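Local coordinates for probable dehydrogenase (Bordetella bronchiseptica, PDB 3MOI), which is probably an NAD(P)-dependent oxidoreductase of the GFO/IDH/MocA family, its natural substrate not established, at residues R23-A28 against E347-I352; K187-Q192 against G301-T306; E308-R313 against V319-D324. All coordinates share one frame; numbering follows the deposited sequence.

Contact 1. Residues R23-A28 against E347-I352; sequences RHHPDA and ELRDAI
Asp27 and Arg349 meet through a salt bridge in which a single carboxylate oxygen takes two N-H groups of the guanidinium. Arg349 NE lies 3.1 Å from Asp27 OD2, and Arg349 NH2 makes a weak second bond to that oxygen. Neither bond is straight: the N-H...O angle from NE is 137°. The carboxylate stands almost square to the guanidinium, the planes 87° apart, and NE comes to OD2 from above the carboxylate plane, so this is not the flat two-oxygen, two-nitrogen pairing. Arg349 starts with CG anti to its own N (chi1 180°) and then bends at chi2 and chi3, which turns the NE and NH2 side of the group to Asp27. Its other terminal nitrogen, NH1, stays on its own helix and pairs with Asp350 OD1 at 2.9 Å, that oxygen lying in the guanidinium plane. The network spreads further: Asp27 OD2 also pairs with Arg336, and Arg349 NH2 with Asp346.

The second kind of contact is a looser one between flat groups. Arg349 NH2 sits at the edge of the His25 ring, 3.9 Å from His25 CE1. The imidazole is held at both nitrogens: ND1 accepts in the ring plane from Asp27 N at 3.0 Å, and NE2 is hydrogen-bonded to Asp346, which would favour the tautomer with its proton on NE2.

His25 to Ala28 form a type I beta turn joining helix 12-24 to strand 28-34. The arrangement is thus a salt-bridge network, with Asp27 buried, between helix 340-352 and the first beta-alpha-beta crossover of the Rossmann fold, at the turn from helix into second strand.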
# COMPACT_ATOMS: atom_id res chain seq x y z
N ARG A 23 31.27 14.74 -12.88
CA ARG A 23 32.64 14.48 -13.40
C ARG A 23 32.48 13.32 -14.35
O ARG A 23 32.63 13.47 -15.56
CB ARG A 23 33.66 14.13 -12.28
CG ARG A 23 34.96 14.94 -12.37
CD ARG A 23 36.24 14.19 -11.92
NE ARG A 23 36.77 14.55 -10.59
CZ ARG A 23 36.35 14.05 -9.43
NH1 ARG A 23 35.33 13.20 -9.39
NH2 ARG A 23 36.95 14.41 -8.29
N HIS A 24 31.99 12.22 -13.80
CA HIS A 24 31.76 11.02 -14.54
C HIS A 24 30.84 11.17 -15.73
O HIS A 24 30.87 10.35 -16.62
CB HIS A 24 31.21 9.94 -13.61
CG HIS A 24 32.16 9.60 -12.50
ND1 HIS A 24 31.80 8.80 -11.44
CD2 HIS A 24 33.44 9.98 -12.26
CE1 HIS A 24 32.83 8.67 -10.61
NE2 HIS A 24 33.83 9.37 -11.09
N HIS A 25 29.98 12.16 -15.76
CA HIS A 25 29.11 12.29 -16.93
C HIS A 25 29.90 12.94 -18.07
O HIS A 25 30.64 13.99 -17.89
CB HIS A 25 27.82 13.02 -16.60
CG HIS A 25 26.71 12.81 -17.59
ND1 HIS A 25 26.78 13.22 -18.90
CD2 HIS A 25 25.44 12.35 -17.43
CE1 HIS A 25 25.64 12.97 -19.51
NE2 HIS A 25 24.81 12.45 -18.64
N PRO A 26 29.79 12.29 -19.24
CA PRO A 26 30.52 12.63 -20.43
C PRO A 26 29.97 13.82 -21.14
O PRO A 26 30.67 14.41 -21.97
CB PRO A 26 30.39 11.37 -21.33
CG PRO A 26 29.21 10.65 -20.81
CD PRO A 26 29.15 10.96 -19.34
N ASP A 27 28.74 14.20 -20.88
CA ASP A 27 28.25 15.40 -21.53
C ASP A 27 28.29 16.62 -20.61
O ASP A 27 27.66 17.65 -20.91
CB ASP A 27 26.85 15.17 -22.10
CG ASP A 27 26.83 14.00 -23.06
OD1 ASP A 27 27.84 13.89 -23.79
OD2 ASP A 27 25.84 13.20 -23.04
N ALA A 28 29.08 16.50 -19.52
CA ALA A 28 29.08 17.51 -18.48
C ALA A 28 30.45 17.65 -17.85
O ALA A 28 31.12 16.64 -17.49
CB ALA A 28 28.06 17.17 -17.41
N GLU A 347 18.17 15.02 -19.15
CA GLU A 347 16.95 15.74 -19.44
C GLU A 347 17.29 17.17 -19.84
O GLU A 347 16.79 17.65 -20.82
CB GLU A 347 16.00 15.69 -18.28
CG GLU A 347 14.69 16.18 -18.66
CD GLU A 347 13.69 16.19 -17.52
OE1 GLU A 347 12.56 16.70 -17.76
OE2 GLU A 347 14.02 15.68 -16.41
N LEU A 348 18.19 17.84 -19.15
CA LEU A 348 18.58 19.20 -19.60
C LEU A 348 19.27 19.24 -20.97
O LEU A 348 18.89 20.06 -21.84
CB LEU A 348 19.53 19.84 -18.63
CG LEU A 348 19.37 21.24 -18.10
CD1 LEU A 348 20.78 21.85 -18.04
CD2 LEU A 348 18.37 22.09 -18.76
N ARG A 349 20.26 18.35 -21.15
CA ARG A 349 21.02 18.30 -22.43
C ARG A 349 20.05 18.20 -23.55
O ARG A 349 20.13 18.95 -24.51
CB ARG A 349 21.99 17.11 -22.49
CG ARG A 349 22.81 17.04 -23.86
CD ARG A 349 22.73 15.58 -24.60
NE ARG A 349 23.10 14.56 -23.60
CZ ARG A 349 22.33 13.58 -23.12
NH1 ARG A 349 21.10 13.32 -23.58
NH2 ARG A 349 22.83 12.83 -22.17
N ASP A 350 19.15 17.25 -23.42
CA ASP A 350 18.13 17.02 -24.40
C ASP A 350 17.31 18.24 -24.70
O ASP A 350 16.98 18.51 -25.86
CB ASP A 350 17.21 15.88 -23.94
CG ASP A 350 17.76 14.48 -24.28
OD1 ASP A 350 18.80 14.38 -24.95
OD2 ASP A 350 17.16 13.47 -23.85
N ALA A 351 17.00 19.01 -23.67
CA ALA A 351 16.26 20.23 -23.83
C ALA A 351 17.07 21.29 -24.56
O ALA A 351 16.60 21.93 -25.50
CB ALA A 351 15.83 20.70 -22.49
N ILE A 352 18.31 21.48 -24.13
CA ILE A 352 19.16 22.50 -24.73
C ILE A 352 19.41 22.13 -26.16
O ILE A 352 19.42 22.99 -27.03
CB ILE A 352 20.52 22.57 -24.01
CG1 ILE A 352 20.34 23.06 -22.57
CG2 ILE A 352 21.52 23.50 -24.83
CD1 ILE A 352 21.52 22.78 -21.60

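Contact 2. Residues K187-Q192 against G301-T306; sequences KTITGQ and GVMLVT
Ile189 reaches from the last turn of its helix to two side chains of the facing strand, Met303 and Val305, and these three account for nearly all of the surface buried. The two strand residues are two apart, so both side chains leave the same side of the strand, toward the helix. Ile189 divides its branches between them. The longer branch, with CG1 beside the backbone N (chi1 -70°), places CD1 next to the methyl end of Met303; the modelled separation there is too short to be reliable, and the detail of this pair is doubtful. The shorter branch sends CG2 to Val305 CG2, 4.3 Å away, an ordinary methyl-to-methyl contact. Met303 has CG anti to its carbonyl carbon, but the modelled end of its chain is uncertain. Contact between the segments is wholly apolar, and the backbones stay well apart, with 8.7 Å between Ile189 CA and Val305 CA.

Just past Ile189 the helix ends. Gly191 leaves helical geometry with positive phi, and Thr190 OG1 accepts from Gln192 N at 2.9 Å, an ST turn at the end of the helix.

Helix 128-139 fills in alongside: its Leu133 touches both Ile189 and Met303, and Val130 also meets Met303. On the sheet, strand 302-307 runs between strands 145-153 and 310-314, with Cys150 beside Met303 and Leu312 beside Val305. Helices 179-190 and 128-139 therefore pack on one face of the C-terminal domain's sheet, while Leu304 and Thr306 meet Tyr153 of the second subunit.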
# COMPACT_ATOMS: atom_id res chain seq x y z
N LYS A 187 3.17 11.10 -11.36
CA LYS A 187 3.01 11.85 -12.58
C LYS A 187 3.82 11.33 -13.77
O LYS A 187 3.35 11.36 -14.92
CB LYS A 187 3.40 13.26 -12.32
CG LYS A 187 2.45 13.99 -11.34
CD LYS A 187 2.52 15.49 -11.65
CE LYS A 187 3.62 16.15 -11.02
NZ LYS A 187 3.56 17.60 -11.32
N THR A 188 5.04 10.92 -13.53
CA THR A 188 5.89 10.47 -14.60
C THR A 188 5.38 9.15 -15.21
O THR A 188 5.21 9.04 -16.42
CB THR A 188 7.30 10.27 -14.08
OG1 THR A 188 7.89 11.54 -13.74
CG2 THR A 188 8.16 9.55 -15.12
N ILE A 189 5.09 8.14 -14.36
CA ILE A 189 4.56 6.88 -14.80
C ILE A 189 3.27 7.12 -15.55
O ILE A 189 3.06 6.51 -16.58
CB ILE A 189 4.33 5.94 -13.63
CG1 ILE A 189 5.67 5.49 -13.04
CG2 ILE A 189 3.52 4.69 -14.03
CD1 ILE A 189 5.62 5.11 -11.51
N THR A 190 2.37 7.95 -15.05
CA THR A 190 1.09 7.94 -15.69
C THR A 190 0.96 8.97 -16.77
O THR A 190 0.11 8.86 -17.60
CB THR A 190 -0.07 8.19 -14.74
OG1 THR A 190 -0.01 9.54 -14.26
CG2 THR A 190 -0.05 7.16 -13.58
N GLY A 191 1.78 9.99 -16.78
CA GLY A 191 1.46 11.15 -17.62
C GLY A 191 0.14 11.86 -17.35
O GLY A 191 -0.31 12.59 -18.20
N GLN A 192 -0.50 11.65 -16.19
CA GLN A 192 -1.76 12.34 -15.88
C GLN A 192 -1.66 13.43 -14.80
O GLN A 192 -0.87 13.38 -13.89
CB GLN A 192 -2.78 11.33 -15.48
CG GLN A 192 -3.23 10.38 -16.64
CD GLN A 192 -4.42 9.59 -16.21
OE1 GLN A 192 -5.51 10.17 -16.00
NE2 GLN A 192 -4.25 8.25 -16.02
N GLY A 301 11.03 3.20 -2.14
CA GLY A 301 10.04 2.24 -1.62
C GLY A 301 9.66 1.33 -2.77
O GLY A 301 10.43 1.16 -3.75
N VAL A 302 8.45 0.80 -2.70
CA VAL A 302 7.96 -0.01 -3.77
C VAL A 302 6.83 0.66 -4.49
O VAL A 302 6.12 1.45 -3.94
CB VAL A 302 7.55 -1.44 -3.34
CG1 VAL A 302 8.23 -1.87 -1.99
CG2 VAL A 302 6.09 -1.62 -3.44
N MET A 303 6.68 0.33 -5.76
CA MET A 303 5.75 1.00 -6.61
C MET A 303 5.13 -0.06 -7.50
O MET A 303 5.81 -0.59 -8.37
CB MET A 303 6.52 2.05 -7.43
CG MET A 303 6.97 3.31 -6.57
SD MET A 303 7.71 4.76 -7.45
CE MET A 303 7.25 4.32 -9.04
N LEU A 304 3.85 -0.37 -7.26
CA LEU A 304 3.09 -1.40 -7.95
C LEU A 304 2.01 -0.84 -8.90
O LEU A 304 1.01 -0.29 -8.45
CB LEU A 304 2.42 -2.35 -6.90
CG LEU A 304 3.38 -3.21 -6.03
CD1 LEU A 304 2.90 -3.57 -4.64
CD2 LEU A 304 3.70 -4.48 -6.79
N VAL A 305 2.20 -0.99 -10.20
CA VAL A 305 1.32 -0.30 -11.16
C VAL A 305 0.41 -1.33 -11.70
O VAL A 305 0.87 -2.23 -12.34
CB VAL A 305 2.14 0.26 -12.31
CG1 VAL A 305 1.27 0.96 -13.32
CG2 VAL A 305 3.22 1.12 -11.74
N THR A 306 -0.88 -1.24 -11.46
CA THR A 306 -1.67 -2.30 -11.96
C THR A 306 -2.43 -1.88 -13.23
O THR A 306 -3.27 -0.98 -13.25
CB THR A 306 -2.49 -3.07 -10.81
OG1 THR A 306 -3.89 -3.04 -11.03
CG2 THR A 306 -2.15 -2.65 -9.49

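Contact 3. Residues E308-R313 against V319-D324; sequences EHADLR and VLVYGD
Ala310, Leu312, Val319 and Val321 make the apolar centre of this antiparallel hairpin. Val321 CG1 lies 3.9 Å from Ala310 CB and also nears Leu312 CD1, while Val319 CG1 faces Leu312 CB. Leu133 of helix 128-139 covers Leu312 and Val319 on this face.

Between the faces runs the backbone bonding. Asp311 and Tyr322 form one hydrogen-bonded pair, with Tyr322 N to Asp311 O at 2.9 Å; Arg313 and Leu320 form the next, with Leu320 N to Arg313 O at 2.7 Å. The Leu312-Val321 pair between them is non-hydrogen-bonded.

Asp311, Arg313, Leu320 and Tyr322 point to the other face. Arg313, extended from CG to NE with CG anti to the backbone N (chi1 176°), crosses the Tyr322 side chain obliquely, its CB near the ring edge. NH1 then reaches Tyr322 OH at 3.2 Å with an N-H...O angle of 153°, the hydroxyl oxygen lying in the guanidinium plane. The same guanidinium bonds to Met241 O through NH2 and to Glu240 of the second subunit through NH1. Phe236 of that subunit packs edge-to-face with Tyr322 and gives its backbone N to Asp311 OD2. At the outer end, His309 CD2 lies 4.1 Å from Asp324 OD2, while Asp324 OD1 is held by Arg260 and His235 of the second subunit.

The chemistry is two-sided: an aliphatic face whose Leu312 and Val319 pack on helix 128-139, and one mixing charged and aromatic groups with Leu320, whose polar groups find partners both within the chain and across the subunit interface, consistent with a hairpin that serves dimer formation.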
# COMPACT_ATOMS: atom_id res chain seq x y z
N GLU A 308 -4.35 -3.17 -17.09
CA GLU A 308 -5.26 -4.16 -17.65
C GLU A 308 -4.56 -5.52 -17.88
O GLU A 308 -5.09 -6.55 -17.53
CB GLU A 308 -5.83 -3.70 -19.00
CG GLU A 308 -6.98 -2.69 -18.96
CD GLU A 308 -7.20 -1.90 -20.31
OE1 GLU A 308 -6.24 -1.62 -21.11
OE2 GLU A 308 -8.39 -1.54 -20.53
N HIS A 309 -3.37 -5.53 -18.46
CA HIS A 309 -2.77 -6.81 -18.84
C HIS A 309 -1.55 -7.19 -17.99
O HIS A 309 -0.90 -8.19 -18.26
CB HIS A 309 -2.51 -6.87 -20.37
CG HIS A 309 -3.76 -6.74 -21.20
ND1 HIS A 309 -3.92 -5.79 -22.19
CD2 HIS A 309 -4.94 -7.41 -21.14
CE1 HIS A 309 -5.13 -5.89 -22.70
NE2 HIS A 309 -5.76 -6.87 -22.09
N ALA A 310 -1.31 -6.47 -16.90
CA ALA A 310 -0.15 -6.75 -16.08
C ALA A 310 -0.10 -5.89 -14.83
O ALA A 310 -0.70 -4.83 -14.81
CB ALA A 310 1.13 -6.49 -16.90
N ASP A 311 0.60 -6.37 -13.79
CA ASP A 311 1.11 -5.52 -12.74
C ASP A 311 2.57 -5.29 -13.03
O ASP A 311 3.25 -6.20 -13.51
CB ASP A 311 0.93 -6.12 -11.35
CG ASP A 311 -0.56 -6.30 -10.97
OD1 ASP A 311 -1.43 -5.58 -11.53
OD2 ASP A 311 -0.86 -7.21 -10.16
N LEU A 312 3.05 -4.06 -12.75
CA LEU A 312 4.40 -3.67 -12.97
C LEU A 312 5.04 -3.35 -11.63
O LEU A 312 4.40 -2.78 -10.76
CB LEU A 312 4.40 -2.41 -13.81
CG LEU A 312 4.27 -2.37 -15.31
CD1 LEU A 312 3.64 -3.59 -15.90
CD2 LEU A 312 3.59 -1.07 -15.83
N ARG A 313 6.33 -3.67 -11.48
CA ARG A 313 7.07 -3.41 -10.25
C ARG A 313 8.55 -3.19 -10.52
O ARG A 313 9.14 -3.85 -11.36
CB ARG A 313 6.93 -4.63 -9.37
CG ARG A 313 7.70 -4.61 -8.07
CD ARG A 313 7.67 -6.00 -7.45
NE ARG A 313 8.40 -6.03 -6.19
CZ ARG A 313 8.88 -7.11 -5.64
NH1 ARG A 313 8.75 -8.31 -6.21
NH2 ARG A 313 9.50 -6.99 -4.48
N VAL A 319 12.32 -3.57 -14.71
CA VAL A 319 10.96 -3.74 -14.27
C VAL A 319 10.48 -5.18 -14.37
O VAL A 319 10.62 -5.85 -15.41
CB VAL A 319 9.99 -2.86 -15.04
CG1 VAL A 319 8.58 -3.22 -14.65
CG2 VAL A 319 10.31 -1.33 -14.80
N LEU A 320 9.86 -5.64 -13.30
CA LEU A 320 9.27 -6.96 -13.25
C LEU A 320 7.85 -6.80 -13.80
O LEU A 320 7.08 -6.02 -13.25
CB LEU A 320 9.31 -7.51 -11.81
CG LEU A 320 10.66 -8.16 -11.42
CD1 LEU A 320 10.84 -8.28 -9.90
CD2 LEU A 320 10.88 -9.59 -12.12
N VAL A 321 7.53 -7.47 -14.92
CA VAL A 321 6.20 -7.44 -15.53
C VAL A 321 5.46 -8.73 -15.22
O VAL A 321 5.76 -9.76 -15.81
CB VAL A 321 6.24 -7.30 -17.06
CG1 VAL A 321 4.83 -7.31 -17.65
CG2 VAL A 321 6.96 -6.08 -17.43
N TYR A 322 4.48 -8.65 -14.31
CA TYR A 322 3.66 -9.83 -13.97
C TYR A 322 2.51 -9.93 -14.92
O TYR A 322 1.50 -9.29 -14.72
CB TYR A 322 3.16 -9.73 -12.54
CG TYR A 322 4.29 -9.75 -11.56
CD1 TYR A 322 4.74 -10.95 -10.97
CD2 TYR A 322 4.95 -8.59 -11.23
CE1 TYR A 322 5.83 -10.94 -10.05
CE2 TYR A 322 5.99 -8.57 -10.32
CZ TYR A 322 6.43 -9.72 -9.74
OH TYR A 322 7.47 -9.59 -8.85
N GLY A 323 2.65 -10.76 -15.96
CA GLY A 323 1.69 -10.74 -17.05
C GLY A 323 0.66 -11.82 -16.92
O GLY A 323 0.67 -12.59 -15.97
N ASP A 324 -0.23 -11.86 -17.91
CA ASP A 324 -1.19 -12.94 -18.09
C ASP A 324 -0.47 -14.30 -18.15
O ASP A 324 -0.99 -15.33 -17.73
CB ASP A 324 -1.99 -12.72 -19.41
CG ASP A 324 -3.09 -11.64 -19.29
OD1 ASP A 324 -3.32 -11.12 -18.17
OD2 ASP A 324 -3.73 -11.29 -20.32

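How the contacts relate
From the N terminus, residues 23-28 come first, in the nucleotide-binding Rossmann domain, and their partner 347-352 lies near the C terminus. Contact 1 thus closes a loop of more than 300 residues, inside which contacts 2 and 3 are both nested. Those two follow in series: contact 2 closes when strand 302-307 reaches helix 179-190, and contact 3 then closes a short hairpin. They touch, since Val305 O lies 2.9 Å from Leu312 N between adjacent strands of one sheet. Contact 1 stands apart, its centre about 25 Å from that of contact 2. It ties helix 340-352 to the Rossmann domain; contact 2 packs helix 179-190 on the sheet and contact 3 pairs two of its strands, both bordering the second subunit.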